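Local coordinates for transcriptional repressor of the blcABC operon (Agrobacterium tumefaciens, PDB 3MQ0), which represses transcription of the blcABC operon, probably by binding DNA through a helix-turn-helix domain joined to a GAF-like domain of the IclR family, at residues 104-109 and 119-124; 205-210 and 249-254. All blocks are in the same frame, centred on the assembly; numbering follows the deposited sequence.

Following the chain from its N terminus, helix 102-110 comes first, and contact 1 closes a short loop by bringing 104-109 against the start of strand 120-127, a central strand of the six-stranded antiparallel sheet. The chain then adds two more strands of the sheet, 130-137 and 152-154, and three helices before contact 2 opens: 205-210, leading out of helix 192-205 into the outermost strand 208-211, meets 249-254 near the start of the long helix 247-267. The two loops therefore follow one another without crossing. Their centres lie about 17 Å apart, and Y119 bridges them, its OH packing against K249 and L253. Together they tie two helices to the middle and one margin of the GAF-like sheet.

Contact 1 (104-109 and 119-124); sequences STFNDH and YTVTLT
The ring of F106 takes L123 on one face and V121 at its rim. CB of L123 sits almost exactly over the ring centre, 3.9 Å from the centroid and 6° off the normal, a well-aligned CH-pi contact. At the edge, CG1 of V121 lies 3.8 Å from F106 CE1, and the backbone O of V121 is in the ring plane, 4.0 Å from CZ. F106 reaches the strand because its CG stands anti to the backbone N (chi1 163°), which sends the ring out from the helix, under L123 and up to V121. L123 closes in nearer the root as well: its CD2 comes within 3.8 Å of F106 CB, so that L123 lies alongside F106, pointing the other way. I236 of the neighbouring strand 232-241 also touches both F106 and V121. On other sides of the helix, T105 and D108 hydrogen-bond to the second subunit, at R84 and at S78 and A79 of that chain. No hydrogen bond joins helix 104-109 to strand 120-124, which run nearly antiparallel (159°); their buried attachment is apolar, resting on one aromatic ring with one aliphatic residue over its face and another at its edge.

Contact 2 (205-210 and 249-254); sequences RGYSID and KIAYLG
Y207 lays its ring flat on the backbone of G254, and these two residues bury more surface here than any others. CA of G254 stands over the middle of the ring, 3.6 Å from the centroid and 13° off the normal, as a CH-pi contact, while the carbonyl carbon of G254 comes to 3.5 Å from Y207 CD2. G254 has no side chain, and the ring lies directly against its backbone. Y207 holds its CG between its own backbone N and carbonyl carbon (chi1 69°), and from there the ring extends along the helix until OH lies 3.4 Å from A251 CA, with A251 CB beside it.

The opposite face of the ring carries R205, whose CD sits 3.7 Å above the plane, displaced from the ring centre toward its edge. A hydrogen bond from R205 NE to the backbone O of Y207 (3.0 Å, 151° at the hydrogen) helps hold R205 there; the ring thus lies between an arginine side chain and a helix backbone. G206, the first residue past helix 192-205, has positive phi and turns the chain toward Y207. Farther along, I209 and I250 lie roughly perpendicular, CD1 of I209 meeting CG2 of I250 at 3.8 Å; L219 of strand 218-226 touches both.

Thus the outermost strand and the approach to it are joined to helix 247-267 without a hydrogen bond between the segments; close aromatic and aliphatic packing makes the join, and the bond to the backbone of Y207 helps keep R205 against the ring's other face.

Contact 1 (104-109 and 119-124)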
# COMPACT_ATOMS: atom_id res chain seq x y z
N SER B 104 0.85 -20.83 1.73
CA SER B 104 1.93 -21.23 2.63
C SER B 104 1.77 -20.60 4.02
O SER B 104 2.08 -21.22 5.03
CB SER B 104 3.31 -20.91 2.03
OG SER B 104 3.46 -19.52 1.82
N THR B 105 1.26 -19.37 4.07
CA THR B 105 0.97 -18.71 5.35
C THR B 105 -0.07 -19.51 6.14
O THR B 105 0.09 -19.77 7.33
CB THR B 105 0.45 -17.27 5.11
OG1 THR B 105 1.47 -16.52 4.43
CG2 THR B 105 0.09 -16.59 6.42
N PHE B 106 -1.13 -19.90 5.45
CA PHE B 106 -2.18 -20.78 6.00
C PHE B 106 -1.58 -22.08 6.55
O PHE B 106 -1.81 -22.43 7.70
CB PHE B 106 -3.19 -21.02 4.88
CG PHE B 106 -4.13 -22.20 5.10
CD1 PHE B 106 -5.26 -22.07 5.90
CD2 PHE B 106 -3.92 -23.39 4.42
CE1 PHE B 106 -6.15 -23.14 6.05
CE2 PHE B 106 -4.80 -24.46 4.58
CZ PHE B 106 -5.91 -24.33 5.39
N ASN B 107 -0.79 -22.79 5.74
CA ASN B 107 -0.24 -24.08 6.15
C ASN B 107 0.55 -23.95 7.44
O ASN B 107 0.38 -24.74 8.37
CB ASN B 107 0.69 -24.67 5.08
CG ASN B 107 -0.06 -25.15 3.85
OD1 ASN B 107 -1.22 -25.49 3.91
ND2 ASN B 107 0.64 -25.20 2.72
N ASP B 108 1.42 -22.95 7.49
CA ASP B 108 2.28 -22.72 8.65
C ASP B 108 1.50 -22.32 9.91
O ASP B 108 1.84 -22.70 11.03
CB ASP B 108 3.34 -21.67 8.31
CG ASP B 108 4.35 -22.18 7.29
OD1 ASP B 108 4.35 -23.40 7.01
OD2 ASP B 108 5.14 -21.37 6.77
N HIS B 109 0.44 -21.55 9.70
CA HIS B 109 -0.43 -21.17 10.80
C HIS B 109 -1.06 -22.40 11.43
O HIS B 109 -1.16 -22.50 12.65
CB HIS B 109 -1.51 -20.22 10.27
CG HIS B 109 -2.25 -19.48 11.34
ND1 HIS B 109 -1.65 -18.54 12.14
CD2 HIS B 109 -3.55 -19.53 11.72
CE1 HIS B 109 -2.54 -18.04 12.98
NE2 HIS B 109 -3.70 -18.62 12.74
N TYR B 119 -9.48 -31.74 12.86
CA TYR B 119 -10.38 -31.39 11.76
C TYR B 119 -9.71 -31.20 10.42
O TYR B 119 -8.55 -30.77 10.33
CB TYR B 119 -11.17 -30.12 12.10
CG TYR B 119 -11.69 -30.13 13.51
CD1 TYR B 119 -12.74 -30.94 13.87
CD2 TYR B 119 -11.11 -29.33 14.48
CE1 TYR B 119 -13.20 -30.97 15.16
CE2 TYR B 119 -11.56 -29.36 15.78
CZ TYR B 119 -12.61 -30.17 16.11
OH TYR B 119 -13.07 -30.21 17.41
N THR B 120 -10.47 -31.47 9.37
CA THR B 120 -10.04 -31.12 8.02
C THR B 120 -10.25 -29.62 7.85
O THR B 120 -11.31 -29.10 8.17
CB THR B 120 -10.86 -31.87 6.98
OG1 THR B 120 -10.57 -33.28 7.07
CG2 THR B 120 -10.54 -31.37 5.58
N VAL B 121 -9.23 -28.92 7.36
CA VAL B 121 -9.31 -27.47 7.23
C VAL B 121 -9.11 -27.08 5.78
O VAL B 121 -8.18 -27.56 5.14
CB VAL B 121 -8.21 -26.78 8.05
CG1 VAL B 121 -8.45 -25.27 8.11
CG2 VAL B 121 -8.13 -27.38 9.44
N THR B 122 -9.99 -26.22 5.27
CA THR B 122 -9.90 -25.80 3.87
C THR B 122 -9.71 -24.30 3.79
O THR B 122 -10.07 -23.56 4.71
CB THR B 122 -11.17 -26.17 3.08
OG1 THR B 122 -12.31 -25.65 3.78
CG2 THR B 122 -11.31 -27.67 3.00
N LEU B 123 -9.14 -23.85 2.68
CA LEU B 123 -8.93 -22.44 2.40
C LEU B 123 -9.47 -22.21 1.00
O LEU B 123 -9.09 -22.93 0.07
CB LEU B 123 -7.43 -22.13 2.40
CG LEU B 123 -6.99 -20.70 2.06
CD1 LEU B 123 -7.40 -19.78 3.19
CD2 LEU B 123 -5.47 -20.64 1.81
N THR B 124 -10.33 -21.21 0.85
CA THR B 124 -10.98 -20.97 -0.43
C THR B 124 -10.96 -19.51 -0.81
O THR B 124 -10.76 -18.63 0.04
CB THR B 124 -12.45 -21.38 -0.39
OG1 THR B 124 -13.16 -20.48 0.47
CG2 THR B 124 -12.61 -22.81 0.09

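Contact 2 (205-210 and 249-254)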
# COMPACT_ATOMS: atom_id res chain seq x y z
N ARG B 205 -22.27 -12.90 14.11
CA ARG B 205 -21.38 -13.68 14.93
C ARG B 205 -19.97 -13.79 14.39
O ARG B 205 -19.10 -14.10 15.13
CB ARG B 205 -21.96 -15.01 15.24
CG ARG B 205 -22.29 -15.80 14.12
CD ARG B 205 -23.14 -16.95 14.45
NE ARG B 205 -23.30 -17.75 13.28
CZ ARG B 205 -24.08 -18.80 13.19
NH1 ARG B 205 -24.74 -19.22 14.23
NH2 ARG B 205 -24.17 -19.42 12.06
N GLY B 206 -19.77 -13.49 13.12
CA GLY B 206 -18.43 -13.56 12.57
C GLY B 206 -17.98 -14.98 12.21
O GLY B 206 -16.80 -15.20 11.98
N TYR B 207 -18.91 -15.94 12.18
CA TYR B 207 -18.60 -17.26 11.63
C TYR B 207 -19.84 -17.86 11.00
O TYR B 207 -20.96 -17.48 11.35
CB TYR B 207 -18.01 -18.18 12.69
CG TYR B 207 -18.99 -18.61 13.77
CD1 TYR B 207 -19.85 -19.68 13.57
CD2 TYR B 207 -19.03 -17.95 14.99
CE1 TYR B 207 -20.75 -20.09 14.56
CE2 TYR B 207 -19.93 -18.35 15.99
CZ TYR B 207 -20.78 -19.42 15.77
OH TYR B 207 -21.67 -19.82 16.74
N SER B 208 -19.66 -18.77 10.08
CA SER B 208 -20.74 -19.40 9.37
C SER B 208 -20.85 -20.87 9.69
O SER B 208 -19.93 -21.48 10.08
CB SER B 208 -20.57 -19.29 7.88
OG SER B 208 -19.39 -19.89 7.54
N ILE B 209 -22.00 -21.42 9.44
CA ILE B 209 -22.22 -22.85 9.60
C ILE B 209 -22.84 -23.41 8.33
O ILE B 209 -23.82 -22.86 7.82
CB ILE B 209 -23.19 -23.12 10.77
CG1 ILE B 209 -22.51 -22.83 12.11
CG2 ILE B 209 -23.63 -24.55 10.73
CD1 ILE B 209 -23.49 -22.63 13.24
N ASP B 210 -22.25 -24.49 7.81
CA ASP B 210 -22.89 -25.30 6.77
C ASP B 210 -23.29 -26.63 7.39
O ASP B 210 -22.45 -27.50 7.60
CB ASP B 210 -21.94 -25.56 5.60
CG ASP B 210 -22.27 -26.83 4.83
OD1 ASP B 210 -23.46 -27.21 4.78
OD2 ASP B 210 -21.34 -27.46 4.27
N LYS B 249 -20.75 -27.00 21.24
CA LYS B 249 -19.42 -27.23 20.69
C LYS B 249 -19.21 -26.52 19.36
O LYS B 249 -18.14 -25.97 19.11
CB LYS B 249 -19.16 -28.72 20.50
CG LYS B 249 -17.75 -29.00 20.03
CD LYS B 249 -17.50 -30.49 19.86
CE LYS B 249 -16.01 -30.78 19.69
NZ LYS B 249 -15.21 -30.23 20.83
N ILE B 250 -20.22 -26.55 18.50
CA ILE B 250 -20.13 -25.85 17.23
C ILE B 250 -19.91 -24.34 17.45
O ILE B 250 -19.09 -23.71 16.76
CB ILE B 250 -21.38 -26.10 16.37
CG1 ILE B 250 -21.47 -27.59 16.00
CG2 ILE B 250 -21.36 -25.20 15.12
CD1 ILE B 250 -22.83 -27.99 15.50
N ALA B 251 -20.63 -23.75 18.39
CA ALA B 251 -20.48 -22.32 18.64
C ALA B 251 -19.10 -22.03 19.21
O ALA B 251 -18.49 -21.00 18.92
CB ALA B 251 -21.56 -21.81 19.57
N TYR B 252 -18.60 -22.93 20.05
CA TYR B 252 -17.27 -22.75 20.63
C TYR B 252 -16.23 -22.71 19.49
O TYR B 252 -15.39 -21.81 19.39
CB TYR B 252 -16.97 -23.87 21.62
CG TYR B 252 -15.53 -23.94 22.02
CD1 TYR B 252 -15.02 -23.08 22.99
CD2 TYR B 252 -14.66 -24.84 21.40
CE1 TYR B 252 -13.69 -23.13 23.35
CE2 TYR B 252 -13.32 -24.89 21.76
CZ TYR B 252 -12.84 -24.04 22.73
OH TYR B 252 -11.52 -24.07 23.09
N LEU B 253 -16.32 -23.70 18.61
CA LEU B 253 -15.41 -23.82 17.49
C LEU B 253 -15.51 -22.64 16.53
O LEU B 253 -14.52 -22.20 15.95
CB LEU B 253 -15.69 -25.13 16.74
CG LEU B 253 -15.21 -26.40 17.44
CD1 LEU B 253 -15.73 -27.62 16.69
CD2 LEU B 253 -13.68 -26.46 17.58
N GLY B 254 -16.73 -22.14 16.35
CA GLY B 254 -16.93 -20.97 15.51
C GLY B 254 -16.17 -19.76 16.03
O GLY B 254 -15.53 -19.04 15.26